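Local atomic coordinates of Mll3558 protein (Mesorhizobium loti, PDB entry 3RD6), a protein that is of unknown function but belongs to the AHA1 family, whose Bet v 1-like fold may bind a ligand or partner protein. Residues S4-T9 with G127-K132; T11-Y16 with G113-Y118; R34-D39 with E143-E148; V70-Q75 with Y89-G94. All coordinates share one frame; numbering follows the deposited sequence.

Contact 1: residues S4-T9 with G127-K132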
# COMPACT_ATOMS: atom_id res chain seq x y z
N SER A 4 1.14 -12.42 13.88
CA SER A 4 1.61 -11.11 14.32
C SER A 4 1.95 -10.18 13.16
O SER A 4 2.36 -10.62 12.08
CB SER A 4 2.85 -11.25 15.21
OG SER A 4 2.59 -12.11 16.31
N VAL A 5 1.80 -8.88 13.41
CA VAL A 5 2.10 -7.89 12.38
C VAL A 5 2.97 -6.79 12.95
O VAL A 5 2.59 -6.12 13.90
CB VAL A 5 0.81 -7.21 11.81
CG1 VAL A 5 1.19 -6.20 10.73
CG2 VAL A 5 -0.14 -8.24 11.25
N ILE A 6 4.14 -6.61 12.35
CA ILE A 6 5.06 -5.56 12.77
C ILE A 6 4.86 -4.37 11.81
O ILE A 6 4.80 -4.56 10.59
CB ILE A 6 6.53 -6.01 12.68
CG1 ILE A 6 6.79 -7.17 13.64
CG2 ILE A 6 7.46 -4.85 13.02
CD1 ILE A 6 8.22 -7.65 13.65
N HIS A 7 4.72 -3.17 12.36
CA HIS A 7 4.55 -1.98 11.53
C HIS A 7 5.72 -1.07 11.78
O HIS A 7 6.04 -0.77 12.92
CB HIS A 7 3.28 -1.20 11.89
CG HIS A 7 2.02 -1.94 11.59
ND1 HIS A 7 1.36 -2.71 12.52
CD2 HIS A 7 1.32 -2.06 10.44
CE1 HIS A 7 0.31 -3.27 11.97
NE2 HIS A 7 0.25 -2.90 10.70
N SER A 8 6.35 -0.63 10.71
CA SER A 8 7.48 0.28 10.82
C SER A 8 7.55 1.11 9.56
O SER A 8 6.94 0.78 8.56
CB SER A 8 8.79 -0.50 10.99
OG SER A 8 9.38 -0.81 9.73
N THR A 9 8.31 2.18 9.63
CA THR A 9 8.47 3.07 8.51
C THR A 9 9.91 3.49 8.56
O THR A 9 10.49 3.60 9.63
CB THR A 9 7.59 4.34 8.65
OG1 THR A 9 6.21 3.96 8.77
CG2 THR A 9 7.77 5.28 7.46
N GLY A 127 6.10 -13.17 12.81
CA GLY A 127 7.46 -13.39 13.26
C GLY A 127 8.43 -12.56 12.45
O GLY A 127 9.15 -11.71 12.98
N VAL A 128 8.45 -12.82 11.15
CA VAL A 128 9.33 -12.14 10.22
C VAL A 128 9.45 -10.63 10.43
O VAL A 128 8.46 -9.91 10.44
CB VAL A 128 8.87 -12.41 8.76
CG1 VAL A 128 9.65 -11.53 7.78
CG2 VAL A 128 9.09 -13.87 8.42
N ASP A 129 10.69 -10.18 10.62
CA ASP A 129 10.97 -8.76 10.77
C ASP A 129 12.07 -8.47 9.76
O ASP A 129 13.26 -8.50 10.09
CB ASP A 129 11.46 -8.39 12.17
CG ASP A 129 11.63 -6.87 12.35
OD1 ASP A 129 12.37 -6.26 11.55
OD2 ASP A 129 11.03 -6.29 13.28
N SER A 130 11.66 -8.22 8.53
CA SER A 130 12.59 -7.94 7.45
C SER A 130 12.80 -6.45 7.25
O SER A 130 13.51 -6.04 6.34
CB SER A 130 12.08 -8.59 6.15
OG SER A 130 10.71 -8.30 5.93
N ALA A 131 12.18 -5.64 8.10
CA ALA A 131 12.31 -4.18 7.98
C ALA A 131 13.77 -3.79 7.83
O ALA A 131 14.15 -3.06 6.91
CB ALA A 131 11.70 -3.51 9.19
N LYS A 132 14.59 -4.32 8.73
CA LYS A 132 16.02 -4.04 8.76
C LYS A 132 16.67 -4.44 7.45
O LYS A 132 17.33 -3.61 6.79
CB LYS A 132 16.66 -4.79 9.93
CG LYS A 132 16.09 -4.41 11.31
CD LYS A 132 14.56 -4.50 11.35
CE LYS A 132 13.98 -4.21 12.73
NZ LYS A 132 14.47 -2.92 13.30

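Contact 2: residues T11-Y16 with G113-Y118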
# COMPACT_ATOMS: atom_id res chain seq x y z
N THR A 11 13.02 5.97 6.21
CA THR A 11 13.23 6.94 5.15
C THR A 11 14.69 7.00 4.74
O THR A 11 15.59 6.85 5.56
CB THR A 11 12.73 8.31 5.60
OG1 THR A 11 11.47 8.14 6.27
CG2 THR A 11 12.51 9.22 4.41
N ILE A 12 14.93 7.21 3.45
CA ILE A 12 16.27 7.26 2.91
C ILE A 12 16.44 8.47 1.99
O ILE A 12 15.79 8.56 0.96
CB ILE A 12 16.59 5.98 2.12
CG1 ILE A 12 16.37 4.76 3.02
CG2 ILE A 12 18.01 6.01 1.60
CD1 ILE A 12 16.42 3.44 2.28
N GLU A 13 17.31 9.40 2.37
CA GLU A 13 17.57 10.57 1.55
C GLU A 13 18.85 10.32 0.78
O GLU A 13 19.80 9.74 1.30
CB GLU A 13 17.72 11.83 2.39
CG GLU A 13 16.44 12.30 3.04
CD GLU A 13 16.50 12.26 4.56
OE1 GLU A 13 16.75 11.16 5.12
OE2 GLU A 13 16.28 13.31 5.20
N ARG A 14 18.86 10.74 -0.48
CA ARG A 14 20.03 10.56 -1.32
C ARG A 14 19.92 11.51 -2.49
O ARG A 14 18.97 11.45 -3.27
CB ARG A 14 20.11 9.12 -1.83
CG ARG A 14 21.45 8.78 -2.43
CD ARG A 14 21.54 7.33 -2.85
NE ARG A 14 22.92 6.85 -2.84
CZ ARG A 14 23.92 7.41 -3.50
NH1 ARG A 14 23.71 8.50 -4.23
NH2 ARG A 14 25.14 6.89 -3.42
N THR A 15 20.91 12.40 -2.62
CA THR A 15 20.90 13.37 -3.69
C THR A 15 21.68 12.90 -4.90
O THR A 15 22.62 12.11 -4.79
CB THR A 15 21.47 14.70 -3.23
OG1 THR A 15 20.79 15.12 -2.04
CG2 THR A 15 21.31 15.76 -4.31
N TYR A 16 21.27 13.39 -6.07
CA TYR A 16 21.90 13.03 -7.32
C TYR A 16 22.25 14.29 -8.09
O TYR A 16 21.52 15.27 -8.03
CB TYR A 16 20.95 12.17 -8.16
CG TYR A 16 20.57 10.86 -7.50
CD1 TYR A 16 21.41 9.75 -7.60
CD2 TYR A 16 19.41 10.75 -6.73
CE1 TYR A 16 21.09 8.56 -6.96
CE2 TYR A 16 19.09 9.56 -6.08
CZ TYR A 16 19.94 8.47 -6.20
OH TYR A 16 19.63 7.30 -5.56
N GLY A 113 20.47 19.86 -8.80
CA GLY A 113 20.43 18.42 -8.65
C GLY A 113 19.05 17.92 -8.29
O GLY A 113 18.07 18.63 -8.46
N THR A 114 18.97 16.70 -7.77
CA THR A 114 17.69 16.12 -7.39
C THR A 114 17.67 15.53 -5.98
O THR A 114 18.55 14.76 -5.60
CB THR A 114 17.28 15.04 -8.39
OG1 THR A 114 15.97 14.56 -8.07
CG2 THR A 114 18.26 13.90 -8.35
N ARG A 115 16.65 15.91 -5.20
CA ARG A 115 16.51 15.41 -3.84
C ARG A 115 15.53 14.24 -3.84
O ARG A 115 14.36 14.40 -4.19
CB ARG A 115 15.99 16.51 -2.92
CG ARG A 115 15.98 16.15 -1.43
CD ARG A 115 17.38 15.96 -0.90
NE ARG A 115 17.39 15.52 0.49
CZ ARG A 115 16.79 16.16 1.49
NH1 ARG A 115 16.13 17.29 1.26
NH2 ARG A 115 16.86 15.68 2.72
N LEU A 116 16.02 13.06 -3.46
CA LEU A 116 15.17 11.87 -3.44
C LEU A 116 14.96 11.31 -2.06
O LEU A 116 15.87 10.79 -1.45
CB LEU A 116 15.76 10.78 -4.34
CG LEU A 116 15.05 9.41 -4.36
CD1 LEU A 116 15.21 8.78 -5.72
CD2 LEU A 116 15.63 8.51 -3.29
N THR A 117 13.73 11.45 -1.58
CA THR A 117 13.37 10.91 -0.28
C THR A 117 12.46 9.71 -0.56
O THR A 117 11.35 9.85 -1.09
CB THR A 117 12.67 11.97 0.60
OG1 THR A 117 12.15 11.35 1.78
CG2 THR A 117 11.55 12.66 -0.15
N TYR A 118 12.98 8.53 -0.23
CA TYR A 118 12.29 7.26 -0.44
C TYR A 118 11.74 6.78 0.91
O TYR A 118 12.50 6.42 1.79
CB TYR A 118 13.30 6.27 -1.02
CG TYR A 118 12.77 4.96 -1.56
CD1 TYR A 118 12.68 4.73 -2.94
CD2 TYR A 118 12.42 3.92 -0.69
CE1 TYR A 118 12.27 3.49 -3.45
CE2 TYR A 118 12.00 2.67 -1.19
CZ TYR A 118 11.93 2.47 -2.58
OH TYR A 118 11.51 1.25 -3.06

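Contact 3: residues R34-D39 with E143-E148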
# COMPACT_ATOMS: atom_id res chain seq x y z
N ARG A 34 14.93 -1.95 -15.36
CA ARG A 34 15.48 -3.31 -15.39
C ARG A 34 16.98 -3.41 -15.27
O ARG A 34 17.52 -4.51 -15.34
CB ARG A 34 15.04 -4.05 -16.65
CG ARG A 34 13.54 -4.35 -16.74
CD ARG A 34 13.26 -5.52 -17.69
NE ARG A 34 14.03 -6.70 -17.31
CZ ARG A 34 13.67 -7.95 -17.58
NH1 ARG A 34 12.54 -8.20 -18.23
NH2 ARG A 34 14.44 -8.95 -17.18
N ARG A 35 17.68 -2.29 -15.10
CA ARG A 35 19.12 -2.35 -15.01
C ARG A 35 19.68 -2.04 -13.62
O ARG A 35 20.75 -2.53 -13.27
CB ARG A 35 19.76 -1.44 -16.07
CG ARG A 35 19.34 -1.83 -17.49
CD ARG A 35 20.20 -1.15 -18.56
NE ARG A 35 20.07 0.30 -18.55
CZ ARG A 35 19.24 1.00 -19.32
NH1 ARG A 35 18.45 0.38 -20.18
NH2 ARG A 35 19.20 2.32 -19.23
N TRP A 36 18.97 -1.25 -12.82
CA TRP A 36 19.46 -0.96 -11.47
C TRP A 36 18.75 -1.74 -10.36
O TRP A 36 19.35 -2.00 -9.32
CB TRP A 36 19.43 0.55 -11.16
CG TRP A 36 18.13 1.27 -11.37
CD1 TRP A 36 17.60 1.66 -12.57
CD2 TRP A 36 17.23 1.75 -10.36
NE1 TRP A 36 16.44 2.38 -12.37
CE2 TRP A 36 16.19 2.44 -11.02
CE3 TRP A 36 17.21 1.67 -8.97
CZ2 TRP A 36 15.13 3.05 -10.33
CZ3 TRP A 36 16.16 2.28 -8.27
CH2 TRP A 36 15.14 2.95 -8.96
N ARG A 37 17.50 -2.14 -10.58
CA ARG A 37 16.75 -2.90 -9.59
C ARG A 37 16.67 -4.39 -9.93
O ARG A 37 16.78 -5.25 -9.05
CB ARG A 37 15.33 -2.37 -9.48
CG ARG A 37 15.20 -0.94 -9.03
CD ARG A 37 13.80 -0.48 -9.34
NE ARG A 37 12.87 -1.59 -9.15
CZ ARG A 37 11.60 -1.57 -9.52
NH1 ARG A 37 11.10 -0.49 -10.11
NH2 ARG A 37 10.83 -2.63 -9.29
N VAL A 38 16.47 -4.68 -11.22
CA VAL A 38 16.38 -6.04 -11.73
C VAL A 38 17.45 -6.23 -12.81
O VAL A 38 18.05 -5.25 -13.26
CB VAL A 38 14.97 -6.32 -12.35
CG1 VAL A 38 14.89 -7.74 -12.91
CG2 VAL A 38 13.89 -6.11 -11.32
N ASP A 39 17.71 -7.47 -13.20
CA ASP A 39 18.69 -7.76 -14.24
C ASP A 39 17.98 -7.95 -15.58
O ASP A 39 17.48 -7.00 -16.18
CB ASP A 39 19.49 -9.03 -13.91
CG ASP A 39 20.38 -8.87 -12.69
OD1 ASP A 39 19.85 -8.86 -11.56
OD2 ASP A 39 21.61 -8.77 -12.87
N GLU A 143 21.77 3.31 -4.20
CA GLU A 143 23.18 3.56 -4.42
C GLU A 143 23.47 3.08 -5.84
O GLU A 143 24.16 3.76 -6.61
CB GLU A 143 24.02 2.79 -3.39
CG GLU A 143 25.35 3.44 -3.01
CD GLU A 143 26.51 2.98 -3.87
OE1 GLU A 143 27.64 3.44 -3.64
OE2 GLU A 143 26.29 2.15 -4.79
N ALA A 144 22.90 1.92 -6.20
CA ALA A 144 23.06 1.35 -7.54
C ALA A 144 22.47 2.29 -8.59
O ALA A 144 23.04 2.45 -9.66
CB ALA A 144 22.37 0.00 -7.61
N LEU A 145 21.32 2.89 -8.27
CA LEU A 145 20.68 3.83 -9.19
C LEU A 145 21.68 4.94 -9.51
O LEU A 145 21.84 5.34 -10.67
CB LEU A 145 19.44 4.45 -8.54
CG LEU A 145 18.81 5.66 -9.26
CD1 LEU A 145 18.37 5.30 -10.67
CD2 LEU A 145 17.62 6.14 -8.46
N ALA A 146 22.36 5.41 -8.46
CA ALA A 146 23.36 6.47 -8.58
C ALA A 146 24.29 6.21 -9.77
O ALA A 146 24.47 7.08 -10.63
CB ALA A 146 24.16 6.58 -7.29
N ALA A 147 24.87 5.01 -9.81
CA ALA A 147 25.77 4.64 -10.89
C ALA A 147 25.09 4.67 -12.26
O ALA A 147 25.70 5.04 -13.25
CB ALA A 147 26.35 3.25 -10.64
N GLU A 148 23.82 4.27 -12.29
CA GLU A 148 23.04 4.25 -13.52
C GLU A 148 22.84 5.66 -14.08
O GLU A 148 22.43 5.84 -15.23
CB GLU A 148 21.69 3.59 -13.27
CG GLU A 148 21.23 2.63 -14.35
CD GLU A 148 21.07 3.29 -15.72
OE1 GLU A 148 20.43 4.35 -15.81
OE2 GLU A 148 21.59 2.73 -16.71

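Contact 4: residues V70-Q75 with Y89-G94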
# COMPACT_ATOMS: atom_id res chain seq x y z
N VAL A 70 11.48 -15.58 -5.19
CA VAL A 70 11.03 -14.39 -4.50
C VAL A 70 10.06 -13.67 -5.45
O VAL A 70 10.41 -13.36 -6.59
CB VAL A 70 12.21 -13.48 -4.16
CG1 VAL A 70 11.69 -12.17 -3.61
CG2 VAL A 70 13.09 -14.15 -3.16
N ARG A 71 8.84 -13.43 -4.98
CA ARG A 71 7.85 -12.74 -5.80
C ARG A 71 7.42 -11.42 -5.19
O ARG A 71 7.07 -11.35 -4.01
CB ARG A 71 6.60 -13.60 -6.02
CG ARG A 71 5.53 -12.86 -6.79
CD ARG A 71 4.40 -13.74 -7.26
NE ARG A 71 3.50 -13.02 -8.15
CZ ARG A 71 2.64 -13.59 -8.99
NH1 ARG A 71 2.56 -14.92 -9.05
NH2 ARG A 71 1.89 -12.84 -9.79
N LEU A 72 7.45 -10.36 -5.99
CA LEU A 72 7.05 -9.04 -5.55
C LEU A 72 5.92 -8.54 -6.43
O LEU A 72 6.08 -8.41 -7.62
CB LEU A 72 8.26 -8.11 -5.63
CG LEU A 72 8.17 -6.64 -5.21
CD1 LEU A 72 9.59 -6.12 -5.03
CD2 LEU A 72 7.42 -5.80 -6.25
N ASP A 73 4.76 -8.29 -5.84
CA ASP A 73 3.59 -7.79 -6.56
C ASP A 73 3.31 -6.37 -6.10
O ASP A 73 3.08 -6.14 -4.92
CB ASP A 73 2.34 -8.63 -6.26
CG ASP A 73 2.22 -9.88 -7.11
OD1 ASP A 73 1.70 -9.79 -8.24
OD2 ASP A 73 2.64 -10.95 -6.63
N ALA A 74 3.32 -5.42 -7.03
CA ALA A 74 3.08 -4.03 -6.70
C ALA A 74 2.02 -3.38 -7.59
O ALA A 74 1.79 -3.82 -8.70
CB ALA A 74 4.38 -3.25 -6.80
N GLN A 75 1.36 -2.34 -7.09
CA GLN A 75 0.37 -1.60 -7.88
C GLN A 75 0.59 -0.11 -7.68
O GLN A 75 0.76 0.34 -6.55
CB GLN A 75 -1.06 -1.94 -7.46
CG GLN A 75 -2.07 -1.63 -8.57
CD GLN A 75 -3.52 -1.60 -8.12
OE1 GLN A 75 -3.95 -0.71 -7.37
NE2 GLN A 75 -4.30 -2.59 -8.59
N TYR A 89 2.82 -2.70 -2.33
CA TYR A 89 3.33 -3.95 -2.85
C TYR A 89 3.40 -4.97 -1.76
O TYR A 89 3.36 -4.64 -0.59
CB TYR A 89 4.71 -3.77 -3.50
CG TYR A 89 5.88 -3.67 -2.55
CD1 TYR A 89 6.56 -4.81 -2.14
CD2 TYR A 89 6.31 -2.44 -2.07
CE1 TYR A 89 7.64 -4.73 -1.27
CE2 TYR A 89 7.39 -2.35 -1.20
CZ TYR A 89 8.05 -3.50 -0.80
OH TYR A 89 9.11 -3.45 0.07
N ARG A 90 3.45 -6.23 -2.15
CA ARG A 90 3.56 -7.33 -1.20
C ARG A 90 4.67 -8.23 -1.71
O ARG A 90 4.87 -8.39 -2.92
CB ARG A 90 2.25 -8.11 -1.10
CG ARG A 90 1.80 -8.75 -2.39
CD ARG A 90 0.54 -9.56 -2.13
NE ARG A 90 -0.09 -10.06 -3.34
CZ ARG A 90 -0.58 -9.31 -4.31
NH1 ARG A 90 -0.50 -7.99 -4.23
NH2 ARG A 90 -1.14 -9.88 -5.35
N MET A 91 5.42 -8.79 -0.78
CA MET A 91 6.53 -9.65 -1.13
C MET A 91 6.34 -11.00 -0.48
O MET A 91 5.77 -11.12 0.62
CB MET A 91 7.83 -9.01 -0.65
CG MET A 91 9.07 -9.49 -1.36
SD MET A 91 10.52 -8.80 -0.63
CE MET A 91 10.49 -7.19 -1.34
N ALA A 92 6.83 -12.03 -1.16
CA ALA A 92 6.75 -13.39 -0.67
C ALA A 92 7.91 -14.20 -1.21
O ALA A 92 8.45 -13.90 -2.28
CB ALA A 92 5.46 -14.03 -1.11
N ILE A 93 8.33 -15.20 -0.45
CA ILE A 93 9.39 -16.10 -0.87
C ILE A 93 8.77 -17.48 -0.67
O ILE A 93 8.45 -17.87 0.45
CB ILE A 93 10.71 -15.92 -0.02
CG1 ILE A 93 11.77 -16.89 -0.53
CG2 ILE A 93 10.43 -16.11 1.46
CD1 ILE A 93 13.12 -16.69 0.07
N GLY A 94 8.56 -18.19 -1.78
CA GLY A 94 7.92 -19.48 -1.71
C GLY A 94 6.44 -19.19 -1.50
O GLY A 94 5.91 -18.28 -2.14
O HOH W 1 4.48 -11.70 -3.27

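Contact 1: residues S4-T9 with G127-K132
I6 and D129 make the close part of this contact, where the start of strand 5-16 runs beside the loop leading into helix 131-148. The two segments point almost the same way, their end-to-end directions only 12° apart. Even so, the CA atoms of I6 and D129 stay 7.0 Å apart, and the two backbones share no hydrogen bonds; side chains bridge the space. The I6 chain is stretched out, with CG1 beside its own backbone N (chi1 -63°) and chi2 near 180°, which drops CD1 onto the loop. There CD1 meets D129 CB at 3.6 Å and V128 O at 3.9 Å. The two side chains cross at about a right angle, an apolar methyl end laid across an aspartate. Further along, S8 OG sits 3.6 Å from A131 CB, a single light touch at the first turn of the helix. The other end is looser and open to solvent: S4 CB comes no nearer to the loop than 4.5 Å, at G127 N. V5 points away from the loop, and H7 NE2 is hydrogen-bonded to T104 OG1 of the second subunit. Strand 5-16 is held in the sheet by backbone bonds to strand 113-125, I6 with F124 and S8 with G122, while S8, S130 and A131 all touch F124, so strand, loop and helix start converge on one phenylalanine.

Contact 2: residues T11-Y16 with G113-Y118
E13 and R115 lie side by side on the outer face of an antiparallel strand pair, the pairing of first and last strands that belongs to the Bet v 1-like helix-grip fold. Both side chains point the same way, and the carboxylate and guanidinium planes are 22° apart. The salt bridge between E13 OE2 and R115 NH2 is long, at 3.5 Å. R115 gets there by a bend at chi2 (66°), which swings the guanidinium back over strand 11-16, its CD passing T15 OG1 at 3.7 Å. With the R115 chain cut back to an alanine, the E13 carboxylate would probably lose its charged mate and the T15 hydroxyl the methylene beside it. T11 CG2 also rests against the hydroxyl of T117, which is on this face.

The opposite face, carrying I12, R14, Y16, T114, L116 and Y118, turns toward the helices. Here the Y16 ring shows its edge to strand 113-118: L116 CB lies in the ring plane, 4.0 Å from CE2, while T114 CG2 stands near that plane, 3.7 Å from CD2. The ring thus meets these two residues with its edge, and its hydroxyl bonds to L142 O of helix 131-148. L116 leans on V23 and F27 of helix 20-28.

The backbone ladder runs through the hydrogen-bonded pairs I12-Y118, R14-L116 and Y16-T114. It is weak at L116 N to R14 O but almost straight from Y118 N to I12 O, where the N-H...O angle is 177°.

Contact 3: residues R34-D39 with E143-E148
This is a mainly apolar contact between two helices, W36 of the short helix 30-36 packing on L145 of the long helix 131-148. The W36 CG lies between its backbone N and carbonyl carbon (chi1 53°), which sets the indole alongside the leucine, and L145 covers one face of it. Its CD1 stands 3.7 Å from the centroid of the five-membered ring and 15° off the normal, a CH-pi contact, while its CB approaches CE3 of the six-membered ring at 3.6 Å. R37 CG lies against the opposite face, nearer its rim. The indole's rotation is fixed further by NE1, which donates to A26 O, and by an edge-to-face contact with F27, both on helix 20-28. Replacing the indole by the methyl of an alanine would probably open a gap beside L145 and leave the A26 carbonyl without this donor.

At the more exposed margin, E148 OE2 comes to the edge of the R35 guanidinium, in its plane. NE and NH2 both reach that one oxygen, but the bonds are weak (NE to OE2 3.4 Å). Docking the small helices after the first strand against the long C-terminal helix is characteristic of the helix-grip architecture of Bet v 1-like proteins.

Contact 4: residues V70-Q75 with Y89-G94
A beta hairpin, strands 70-80 and 84-93, brings V70-Q75 against Y89-G94 in antiparallel register, with R71-A92 and D73-R90 as the hydrogen-bonded pairs. All four bonds are short and fairly straight, for instance R71 N to A92 O at 2.8 Å. A water donates to R71 O and more weakly to R90 O.

On the polar face, D73 and R90 stack. Their carboxylate and guanidinium planes are 12° apart, and D73 CB sits 3.5 Å above the guanidinium plane, over its centre. R90 carries its CG between the backbone N and the carbonyl carbon (chi1 61°), then extends straight to NE over D73. The charges attract without a directed bond, D73 OD1 lying 4.1 Å from R90 NH2 and well out of its plane. The same carboxylate takes a salt bridge from R71 on its own strand, so one acid probably balances two arginines.

The other face is mainly apolar. V70 CG2 meets I93 CG1 at 4.0 Å, L72 CD1 touches M91 CE, and L72 CG lies 3.9 Å from Y89 CD1. Y89 OH is hydrogen-bonded to E120.

The hairpin lies between strands 57-62 and 96-110 in the sheet. Y89 and M91 face R134 of helix 131-148, while R90 turns to the second subunit, where its NH1 bonds to OE1 of Q77 of that chain.

How the contacts relate
Contacts 1, 2 and 4 reach the same sheet. Contacts 1 and 2 share strand 5-16, and contacts 1 and 3 use the two ends of helix 131-148, with centres about 26 Å apart. Contact 3 centres on a buried tryptophan and leucine; contact 2 is partly buried, combining a backbone ladder with a buried and a solvent-facing side. Contacts 1 and 4 are surface contacts, and both touch the second subunit. Contact 4, like contact 2, rests on backbone pairing, whereas contacts 1 and 3 depend on side chains. Contacts 2 and 3 also meet: Y16 CE1 packs 3.5 Å from A146 CA, and R14 lies on E143, joining strand 5-16 to the helix.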